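Local coordinates for protein acyl-coenzyme A oxidase 1 (Yarrowia lipolytica, PDB 5Y9D) that oxidises acyl-CoAs, among them short-chain dicarboxylyl-CoAs, to (2E)-enoyl-CoAs with FAD and molecular oxygen, releasing hydrogen peroxide in peroxisomal beta-oxidation, at residues 210-221 and 232-242. Residues are numbered along the deposited sequence; the frame is centred on the assembly and turned at random.
Sequences AAHTSTHCVCFA and TRNFVVPLRNV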
# COMPACT_ATOMS: atom_id res chain seq x y z
N ALA A 210 -19.35 16.12 -9.52
CA ALA A 210 -19.89 17.40 -9.13
C ALA A 210 -19.06 18.56 -9.65
O ALA A 210 -19.61 19.55 -10.11
CB ALA A 210 -19.99 17.49 -7.65
N ALA A 211 -17.73 18.43 -9.59
CA ALA A 211 -16.88 19.58 -9.82
C ALA A 211 -17.16 20.18 -11.16
O ALA A 211 -17.39 21.37 -11.27
CB ALA A 211 -15.42 19.23 -9.66
N HIS A 212 -17.24 19.34 -12.17
CA HIS A 212 -17.24 19.82 -13.53
C HIS A 212 -18.32 19.28 -14.46
O HIS A 212 -18.55 19.86 -15.51
CB HIS A 212 -15.89 19.47 -14.14
CG HIS A 212 -14.81 20.46 -13.85
ND1 HIS A 212 -15.06 21.75 -13.42
CD2 HIS A 212 -13.47 20.37 -14.02
CE1 HIS A 212 -13.91 22.40 -13.32
NE2 HIS A 212 -12.94 21.59 -13.68
N THR A 213 -19.00 18.18 -14.12
CA THR A 213 -19.81 17.51 -15.15
C THR A 213 -21.32 17.35 -14.87
O THR A 213 -22.15 17.49 -15.78
CB THR A 213 -19.13 16.19 -15.61
OG1 THR A 213 -20.08 15.24 -16.10
CG2 THR A 213 -18.40 15.55 -14.55
N SER A 214 -21.68 17.10 -13.64
CA SER A 214 -23.05 16.79 -13.31
C SER A 214 -23.96 17.97 -13.35
O SER A 214 -23.58 19.08 -12.90
CB SER A 214 -23.13 16.16 -11.95
OG SER A 214 -22.55 14.88 -12.02
N THR A 215 -25.16 17.72 -13.90
CA THR A 215 -26.24 18.72 -13.92
C THR A 215 -27.23 18.55 -12.76
O THR A 215 -27.81 19.51 -12.31
CB THR A 215 -27.06 18.57 -15.17
OG1 THR A 215 -27.58 17.24 -15.19
CG2 THR A 215 -26.17 18.84 -16.37
N HIS A 216 -27.42 17.31 -12.34
CA HIS A 216 -28.36 16.99 -11.30
C HIS A 216 -27.62 16.21 -10.28
O HIS A 216 -26.58 15.62 -10.61
CB HIS A 216 -29.49 16.17 -11.87
CG HIS A 216 -30.47 16.98 -12.64
ND1 HIS A 216 -30.18 17.47 -13.90
CD2 HIS A 216 -31.71 17.40 -12.34
CE1 HIS A 216 -31.22 18.17 -14.34
NE2 HIS A 216 -32.16 18.15 -13.40
N CYS A 217 -28.11 16.24 -9.05
CA CYS A 217 -27.59 15.35 -8.00
C CYS A 217 -28.74 14.66 -7.27
O CYS A 217 -29.89 15.12 -7.32
CB CYS A 217 -26.73 16.15 -7.02
SG CYS A 217 -27.52 16.74 -5.50
N VAL A 218 -28.42 13.55 -6.62
CA VAL A 218 -29.27 13.00 -5.58
C VAL A 218 -28.60 13.36 -4.31
O VAL A 218 -27.44 13.05 -4.12
CB VAL A 218 -29.38 11.48 -5.63
CG1 VAL A 218 -30.10 10.96 -4.40
CG2 VAL A 218 -30.13 11.07 -6.86
N CYS A 219 -29.30 14.02 -3.42
CA CYS A 219 -28.65 14.61 -2.26
C CYS A 219 -29.29 14.08 -0.98
O CYS A 219 -30.51 14.03 -0.89
CB CYS A 219 -28.76 16.12 -2.37
SG CYS A 219 -28.65 17.01 -0.81
N PHE A 220 -28.49 13.63 -0.03
CA PHE A 220 -29.05 13.06 1.20
C PHE A 220 -29.07 14.14 2.28
O PHE A 220 -28.09 14.84 2.46
CB PHE A 220 -28.27 11.84 1.66
CG PHE A 220 -28.40 10.65 0.75
CD1 PHE A 220 -27.75 10.63 -0.49
CD2 PHE A 220 -29.16 9.56 1.13
CE1 PHE A 220 -27.86 9.54 -1.33
CE2 PHE A 220 -29.28 8.46 0.29
CZ PHE A 220 -28.62 8.44 -0.94
N ALA A 221 -30.19 14.27 3.00
CA ALA A 221 -30.36 15.34 3.97
C ALA A 221 -31.41 14.97 5.03
O ALA A 221 -32.26 14.10 4.82
CB ALA A 221 -30.80 16.61 3.25
N THR A 232 -32.72 10.84 7.64
CA THR A 232 -32.07 11.02 6.36
C THR A 232 -32.87 10.47 5.19
O THR A 232 -33.21 9.32 5.15
CB THR A 232 -30.70 10.34 6.39
OG1 THR A 232 -29.93 10.90 7.44
CG2 THR A 232 -29.98 10.55 5.09
N ARG A 233 -33.09 11.34 4.22
CA ARG A 233 -33.98 11.11 3.11
C ARG A 233 -33.30 11.50 1.79
O ARG A 233 -32.22 12.04 1.80
CB ARG A 233 -35.26 11.89 3.33
CG ARG A 233 -36.46 11.08 3.78
CD ARG A 233 -36.13 9.76 4.42
NE ARG A 233 -37.01 9.49 5.55
CZ ARG A 233 -36.73 8.66 6.55
NH1 ARG A 233 -35.59 8.00 6.57
NH2 ARG A 233 -37.59 8.50 7.53
N ASN A 234 -33.93 11.17 0.67
CA ASN A 234 -33.36 11.32 -0.66
C ASN A 234 -34.01 12.40 -1.51
O ASN A 234 -35.18 12.34 -1.73
CB ASN A 234 -33.63 10.01 -1.39
CG ASN A 234 -32.42 9.14 -1.45
OD1 ASN A 234 -31.33 9.59 -1.18
ND2 ASN A 234 -32.61 7.89 -1.80
N PHE A 235 -33.25 13.34 -2.05
CA PHE A 235 -33.89 14.35 -2.93
C PHE A 235 -33.08 14.56 -4.20
O PHE A 235 -31.87 14.53 -4.16
CB PHE A 235 -34.05 15.69 -2.20
CG PHE A 235 -34.51 15.55 -0.77
CD1 PHE A 235 -33.65 15.11 0.22
CD2 PHE A 235 -35.82 15.87 -0.42
CE1 PHE A 235 -34.09 14.95 1.53
CE2 PHE A 235 -36.28 15.74 0.89
CZ PHE A 235 -35.41 15.28 1.88
N VAL A 236 -33.76 14.75 -5.32
CA VAL A 236 -33.11 15.20 -6.52
C VAL A 236 -33.02 16.72 -6.52
O VAL A 236 -34.05 17.41 -6.43
CB VAL A 236 -33.86 14.80 -7.79
CG1 VAL A 236 -33.11 15.34 -9.02
CG2 VAL A 236 -34.02 13.29 -7.87
N VAL A 237 -31.80 17.24 -6.66
CA VAL A 237 -31.56 18.67 -6.70
C VAL A 237 -30.80 18.99 -7.98
O VAL A 237 -29.72 18.45 -8.20
CB VAL A 237 -30.75 19.13 -5.45
CG1 VAL A 237 -30.70 20.66 -5.36
CG2 VAL A 237 -31.32 18.53 -4.16
N PRO A 238 -31.37 19.87 -8.84
CA PRO A 238 -30.62 20.40 -10.00
C PRO A 238 -29.44 21.19 -9.51
O PRO A 238 -29.58 21.97 -8.55
CB PRO A 238 -31.61 21.36 -10.66
CG PRO A 238 -32.96 20.96 -10.15
CD PRO A 238 -32.71 20.47 -8.76
N LEU A 239 -28.30 21.00 -10.15
CA LEU A 239 -27.10 21.72 -9.76
C LEU A 239 -26.78 22.82 -10.72
O LEU A 239 -26.33 23.85 -10.31
CB LEU A 239 -25.91 20.79 -9.70
CG LEU A 239 -25.94 19.66 -8.69
CD1 LEU A 239 -24.66 18.84 -8.93
CD2 LEU A 239 -26.08 20.16 -7.24
N ARG A 240 -26.91 22.56 -12.01
CA ARG A 240 -26.50 23.51 -13.04
C ARG A 240 -27.63 23.83 -14.04
O ARG A 240 -28.53 23.00 -14.27
CB ARG A 240 -25.35 22.94 -13.85
CG ARG A 240 -24.07 22.67 -13.09
CD ARG A 240 -22.98 22.12 -14.01
NE ARG A 240 -21.67 22.43 -13.48
CZ ARG A 240 -21.06 21.73 -12.53
NH1 ARG A 240 -21.63 20.65 -12.01
NH2 ARG A 240 -19.85 22.11 -12.10
N ASN A 241 -27.55 25.02 -14.64
CA ASN A 241 -28.36 25.35 -15.80
C ASN A 241 -27.76 24.57 -16.97
O ASN A 241 -26.58 24.71 -17.27
CB ASN A 241 -28.38 26.87 -16.08
CG ASN A 241 -28.82 27.70 -14.87
OD1 ASN A 241 -28.00 28.44 -14.30
ND2 ASN A 241 -30.07 27.54 -14.45
N VAL A 242 -28.57 23.73 -17.59
CA VAL A 242 -28.08 22.74 -18.54
C VAL A 242 -27.54 23.32 -19.85
O VAL A 242 -26.70 22.72 -20.51
CB VAL A 242 -29.21 21.71 -18.88
CG1 VAL A 242 -28.63 20.50 -19.59
CG2 VAL A 242 -29.93 21.25 -17.60
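Arg240 reaches across to the loop at 210-214 and spreads its guanidinium among three backbone carbonyls. Arg240 NH1 and NH2 together grip Ala210 O end-on, at 3.0 Å from NH1, and NH1 also donates to Ser214 O at 2.7 Å in the carbonyl plane. NH2 adds a weak bond to Ala211 O and a hydrogen bond to Pro682 O of the second subunit. A chain extended from CG to NE carries the flat group this far, and arginine suits the place because its in-plane N-H groups can satisfy several buried carbonyls at once.

Backbone bonding begins at Thr215 O, which takes both Leu239 N (2.7 Å) and Arg240 N from the same face of its plane. Beyond it, Cys217 with Val237, Cys219 with Phe235 and Ala221 with Arg233 form antiparallel hydrogen-bonded pairs, each with two N-H...O bonds. This ladder is the beta hairpin of strands 216-225 and 228-238, part of the beta domain in the middle of the acyl-CoA oxidase fold; Phe220 lies near the bound FAD.

Apolar packing fills the face bearing Cys217, Cys219, Phe235 and Val237. Leu239 CD1 meets Cys217 CB at 3.9 Å, and Val237 CG2 touches Cys219 CB at 3.9 Å; small thiols and branched aliphatics suit this buried face, where Phe272 packs on all four residues. The Phe235 ring presents its edge to Cys219 O and Ala221 O. On the other face, Val236 CG1 meets the edge of the His216 ring at CD2 (4.2 Å), while His216 ND1 pairs with Thr215 OG1 at 2.9 Å and the ring stacks on Phe162.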